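UL37 (Suid herpesvirus 1, PDB 4K70) is an inner tegument protein of the herpesvirus particle, probably with an essential role in control of viral trafficking, represented here by its N-terminal half. Local coordinates at residues A66-W78 / L112-F124. Residues are numbered along the deposited sequence; the frame is centred on the assembly and turned at random.
Sequences AVLAENLAGLALW and LRTSAEFGPDAMF. With NA (sodium ion), chain I.
E70 and R113 meet because E70 sets CG beside its backbone N (chi1 -77°) and then runs extended, while R113 bends at chi3 and turns its guanidinium back to the carboxylate. The two side chains cross at about a right angle. R113 grips E70 side-on: NE lies 2.9 Å from OE2 and NH2 lies 3.0 Å from OE1. Both nitrogens approach from above the carboxylate plane. The anti lone pair of OE2 takes the backbone N of R113 at 2.6 Å. R457 and E450 of helix 438-458 extend this salt-bridge network, R457 to E70 and E450 to R113. L112 lays CD1 on A69 CB. One water joins E70 O to R113 O and A116 N.

Further along, helix 63-78 is kinked: the N atoms of A73 and G74 lack bonds to the turn before. F118 O replaces one of them, accepting from G74 N at 2.9 Å. F118 CB lies about 4.0 Å from G74 CA, where G74 has no side chain. N71 brings OD1 near the F118 ring edge, and its ND2 bonds back to V67 O. The F118 ring meets W78 obliquely, CE1 3.6 Å from CZ3. A type I turn from A116 to G119 leads into helix 120-137, where M123 packs on A73 and L77. On the same helix D121, with N99, binds a sodium ion.

Within this largely helical N-terminal half, the buried carboxylate of E70 thus has several donors and is probably kept ionised, and the loop carbonyl of F118 satisfies an amide that the kink leaves without its helical bond.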
loop_
_atom_site.group_PDB
_atom_site.type_symbol
_atom_site.label_atom_id
_atom_site.label_comp_id
_atom_site.label_asym_id
_atom_site.label_seq_id
_atom_site.Cartn_x
_atom_site.Cartn_y
_atom_site.Cartn_z
ATOM N N ALA A 66 -9.473 4.161 -37.840
ATOM C CA ALA A 66 -10.652 4.685 -37.170
ATOM C C ALA A 66 -10.500 4.484 -35.668
ATOM O O ALA A 66 -10.683 5.418 -34.879
ATOM C CB ALA A 66 -11.897 3.979 -37.674
ATOM N N VAL A 67 -10.167 3.254 -35.294
ATOM C CA VAL A 67 -9.962 2.866 -33.898
ATOM C C VAL A 67 -8.853 3.678 -33.237
ATOM O O VAL A 67 -9.025 4.211 -32.130
ATOM C CB VAL A 67 -9.627 1.365 -33.786
ATOM C CG1 VAL A 67 -9.136 1.013 -32.379
ATOM C CG2 VAL A 67 -10.841 0.526 -34.162
ATOM N N LEU A 68 -7.720 3.777 -33.924
ATOM C CA LEU A 68 -6.603 4.563 -33.421
ATOM C C LEU A 68 -7.052 5.989 -33.108
ATOM O O LEU A 68 -6.934 6.445 -31.970
ATOM C CB LEU A 68 -5.449 4.575 -34.425
ATOM C CG LEU A 68 -4.239 5.459 -34.099
ATOM C CD1 LEU A 68 -3.491 4.935 -32.870
ATOM C CD2 LEU A 68 -3.309 5.547 -35.296
ATOM N N ALA A 69 -7.576 6.688 -34.113
ATOM C CA ALA A 69 -7.938 8.093 -33.957
ATOM C C ALA A 69 -8.968 8.310 -32.863
ATOM O O ALA A 69 -8.826 9.213 -32.033
ATOM C CB ALA A 69 -8.450 8.651 -35.265
ATOM N N GLU A 70 -10.017 7.491 -32.878
ATOM C CA GLU A 70 -11.100 7.623 -31.909
ATOM C C GLU A 70 -10.705 7.242 -30.466
ATOM O O GLU A 70 -11.256 7.796 -29.502
ATOM C CB GLU A 70 -12.323 6.820 -32.368
ATOM C CG GLU A 70 -13.123 7.513 -33.479
ATOM C CD GLU A 70 -14.433 6.795 -33.825
ATOM O OE1 GLU A 70 -14.482 5.550 -33.757
ATOM O OE2 GLU A 70 -15.413 7.493 -34.172
ATOM N N ASN A 71 -9.761 6.312 -30.319
ATOM C CA ASN A 71 -9.340 5.857 -28.984
ATOM C C ASN A 71 -7.902 6.207 -28.575
ATOM O O ASN A 71 -7.372 5.679 -27.582
ATOM C CB ASN A 71 -9.567 4.357 -28.859
ATOM C CG ASN A 71 -10.999 3.967 -29.141
ATOM O OD1 ASN A 71 -11.849 3.974 -28.247
ATOM N ND2 ASN A 71 -11.282 3.638 -30.397
ATOM N N LEU A 72 -7.292 7.122 -29.321
ATOM C CA LEU A 72 -5.925 7.552 -29.072
ATOM C C LEU A 72 -5.740 8.112 -27.668
ATOM O O LEU A 72 -4.707 7.892 -27.038
ATOM C CB LEU A 72 -5.503 8.600 -30.114
ATOM C CG LEU A 72 -4.006 8.874 -30.157
ATOM C CD1 LEU A 72 -3.285 7.645 -30.685
ATOM C CD2 LEU A 72 -3.723 10.093 -31.015
ATOM N N ALA A 73 -6.725 8.849 -27.177
ATOM C CA ALA A 73 -6.603 9.410 -25.835
ATOM C C ALA A 73 -6.344 8.302 -24.789
ATOM O O ALA A 73 -5.421 8.393 -23.980
ATOM C CB ALA A 73 -7.830 10.224 -25.483
ATOM N N GLY A 74 -7.141 7.244 -24.833
ATOM C CA GLY A 74 -7.001 6.148 -23.890
ATOM C C GLY A 74 -5.744 5.334 -24.114
ATOM O O GLY A 74 -5.045 4.976 -23.163
ATOM N N LEU A 75 -5.450 5.045 -25.374
ATOM C CA LEU A 75 -4.258 4.288 -25.722
ATOM C C LEU A 75 -2.995 5.021 -25.284
ATOM O O LEU A 75 -2.045 4.388 -24.847
ATOM C CB LEU A 75 -4.203 4.029 -27.229
ATOM C CG LEU A 75 -5.289 3.116 -27.806
ATOM C CD1 LEU A 75 -5.198 3.077 -29.335
ATOM C CD2 LEU A 75 -5.165 1.716 -27.205
ATOM N N ALA A 76 -3.000 6.345 -25.405
ATOM C CA ALA A 76 -1.849 7.168 -25.018
ATOM C C ALA A 76 -1.676 7.205 -23.503
ATOM O O ALA A 76 -0.562 7.215 -22.992
ATOM C CB ALA A 76 -2.006 8.589 -25.566
ATOM N N LEU A 77 -2.788 7.228 -22.784
ATOM C CA LEU A 77 -2.747 7.286 -21.329
ATOM C C LEU A 77 -2.372 5.944 -20.712
ATOM O O LEU A 77 -1.874 5.892 -19.585
ATOM C CB LEU A 77 -4.103 7.740 -20.783
ATOM C CG LEU A 77 -4.374 9.207 -20.454
ATOM C CD1 LEU A 77 -3.386 10.136 -21.129
ATOM C CD2 LEU A 77 -5.808 9.566 -20.833
ATOM N N TRP A 78 -2.595 4.864 -21.455
ATOM C CA TRP A 78 -2.496 3.509 -20.901
ATOM C C TRP A 78 -1.098 3.165 -20.394
ATOM O O TRP A 78 -0.936 2.493 -19.368
ATOM C CB TRP A 78 -2.887 2.482 -21.959
ATOM C CG TRP A 78 -3.515 1.220 -21.421
ATOM C CD1 TRP A 78 -2.952 0.309 -20.571
ATOM C CD2 TRP A 78 -4.826 0.718 -21.734
ATOM N NE1 TRP A 78 -3.840 -0.726 -20.326
ATOM C CE2 TRP A 78 -4.992 -0.497 -21.035
ATOM C CE3 TRP A 78 -5.872 1.178 -22.546
ATOM C CZ2 TRP A 78 -6.167 -1.254 -21.114
ATOM C CZ3 TRP A 78 -7.040 0.421 -22.625
ATOM C CH2 TRP A 78 -7.173 -0.781 -21.916
ATOM N N LEU A 112 -15.223 11.388 -37.695
ATOM C CA LEU A 112 -15.151 10.373 -36.644
ATOM C C LEU A 112 -15.695 10.946 -35.346
ATOM O O LEU A 112 -16.002 12.129 -35.265
ATOM C CB LEU A 112 -13.709 9.906 -36.432
ATOM C CG LEU A 112 -12.986 9.132 -37.537
ATOM C CD1 LEU A 112 -11.515 8.976 -37.193
ATOM C CD2 LEU A 112 -13.615 7.772 -37.776
ATOM N N ARG A 113 -15.802 10.107 -34.324
ATOM C CA ARG A 113 -16.420 10.523 -33.070
ATOM C C ARG A 113 -15.413 11.087 -32.075
ATOM O O ARG A 113 -14.244 10.704 -32.084
ATOM C CB ARG A 113 -17.125 9.329 -32.428
ATOM C CG ARG A 113 -18.150 8.637 -33.333
ATOM C CD ARG A 113 -18.625 7.334 -32.693
ATOM N NE ARG A 113 -17.562 6.329 -32.624
ATOM C CZ ARG A 113 -17.480 5.382 -31.694
ATOM N NH1 ARG A 113 -18.391 5.304 -30.725
ATOM N NH2 ARG A 113 -16.478 4.511 -31.727
ATOM N N THR A 114 -15.874 11.993 -31.215
ATOM C CA THR A 114 -15.090 12.396 -30.063
ATOM C C THR A 114 -15.517 11.591 -28.838
ATOM O O THR A 114 -14.925 11.707 -27.761
ATOM C CB THR A 114 -15.271 13.881 -29.753
ATOM O OG1 THR A 114 -16.625 14.122 -29.351
ATOM C CG2 THR A 114 -14.924 14.724 -30.976
ATOM N N SER A 115 -16.529 10.751 -29.018
ATOM C CA SER A 115 -17.257 10.186 -27.889
ATOM C C SER A 115 -16.997 8.710 -27.589
ATOM O O SER A 115 -17.764 8.098 -26.848
ATOM C CB SER A 115 -18.758 10.373 -28.123
ATOM O OG SER A 115 -19.161 9.517 -29.173
ATOM N N ALA A 116 -15.943 8.130 -28.158
ATOM C CA ALA A 116 -15.607 6.738 -27.860
ATOM C C ALA A 116 -15.272 6.552 -26.373
ATOM O O ALA A 116 -14.925 7.515 -25.686
ATOM C CB ALA A 116 -14.457 6.260 -28.729
ATOM N N GLU A 117 -15.396 5.316 -25.887
ATOM C CA GLU A 117 -15.158 5.014 -24.478
ATOM C C GLU A 117 -13.703 5.270 -24.080
ATOM O O GLU A 117 -13.419 5.537 -22.919
ATOM C CB GLU A 117 -15.619 3.589 -24.125
ATOM C CG GLU A 117 -17.137 3.426 -24.257
ATOM C CD GLU A 117 -17.656 2.058 -23.818
ATOM O OE1 GLU A 117 -17.362 1.633 -22.687
ATOM O OE2 GLU A 117 -18.374 1.408 -24.605
ATOM N N PHE A 118 -12.801 5.241 -25.057
ATOM C CA PHE A 118 -11.413 5.662 -24.828
ATOM C C PHE A 118 -11.027 6.933 -25.590
ATOM O O PHE A 118 -9.838 7.210 -25.815
ATOM C CB PHE A 118 -10.449 4.517 -25.116
ATOM C CG PHE A 118 -10.536 3.407 -24.105
ATOM C CD1 PHE A 118 -9.877 3.509 -22.888
ATOM C CD2 PHE A 118 -11.300 2.277 -24.360
ATOM C CE1 PHE A 118 -9.967 2.486 -21.938
ATOM C CE2 PHE A 118 -11.393 1.256 -23.426
ATOM C CZ PHE A 118 -10.726 1.359 -22.215
ATOM N N GLY A 119 -12.047 7.710 -25.939
ATOM C CA GLY A 119 -11.889 8.963 -26.651
ATOM C C GLY A 119 -11.559 10.118 -25.724
ATOM O O GLY A 119 -11.451 9.941 -24.507
ATOM N N PRO A 120 -11.374 11.312 -26.302
ATOM C CA PRO A 120 -10.953 12.511 -25.576
ATOM C C PRO A 120 -12.001 13.012 -24.600
ATOM O O PRO A 120 -11.636 13.400 -23.499
ATOM C CB PRO A 120 -10.707 13.543 -26.698
ATOM C CG PRO A 120 -11.454 13.009 -27.895
ATOM C CD PRO A 120 -11.361 11.515 -27.762
ATOM N N ASP A 121 -13.274 13.011 -24.990
ATOM C CA ASP A 121 -14.350 13.438 -24.097
ATOM C C ASP A 121 -14.404 12.545 -22.860
ATOM O O ASP A 121 -14.534 13.020 -21.739
ATOM C CB ASP A 121 -15.716 13.342 -24.796
ATOM C CG ASP A 121 -15.827 14.236 -26.032
ATOM O OD1 ASP A 121 -14.961 15.123 -26.232
ATOM O OD2 ASP A 121 -16.807 14.048 -26.798
ATOM N N ALA A 122 -14.333 11.241 -23.089
ATOM C CA ALA A 122 -14.419 10.256 -22.015
ATOM C C ALA A 122 -13.191 10.336 -21.108
ATOM O O ALA A 122 -13.299 10.395 -19.878
ATOM C CB ALA A 122 -14.553 8.871 -22.602
ATOM N N MET A 123 -12.017 10.353 -21.720
ATOM C CA MET A 123 -10.788 10.391 -20.933
ATOM C C MET A 123 -10.657 11.689 -20.132
ATOM O O MET A 123 -10.234 11.665 -18.986
ATOM C CB MET A 123 -9.571 10.108 -21.811
ATOM C CG MET A 123 -9.516 8.653 -22.293
ATOM S SD MET A 123 -9.392 7.375 -20.979
ATOM C CE MET A 123 -11.127 7.033 -20.645
ATOM N N PHE A 124 -11.054 12.813 -20.715
ATOM C CA PHE A 124 -11.021 14.079 -20.000
ATOM C C PHE A 124 -11.901 14.026 -18.760
ATOM O O PHE A 124 -11.486 14.419 -17.676
ATOM C CB PHE A 124 -11.462 15.242 -20.899
ATOM C CG PHE A 124 -11.421 16.582 -20.206
ATOM C CD1 PHE A 124 -10.220 17.264 -20.061
ATOM C CD2 PHE A 124 -12.573 17.141 -19.673
ATOM C CE1 PHE A 124 -10.169 18.480 -19.404
ATOM C CE2 PHE A 124 -12.527 18.361 -19.015
ATOM C CZ PHE A 124 -11.325 19.030 -18.878
HETATM NA NA NA I . -12.415 16.290 -25.859
HETATM O O HOH W 1 -13.659 9.340 -29.629
HETATM O O HOH W 2 -11.702 17.915 -27.742
#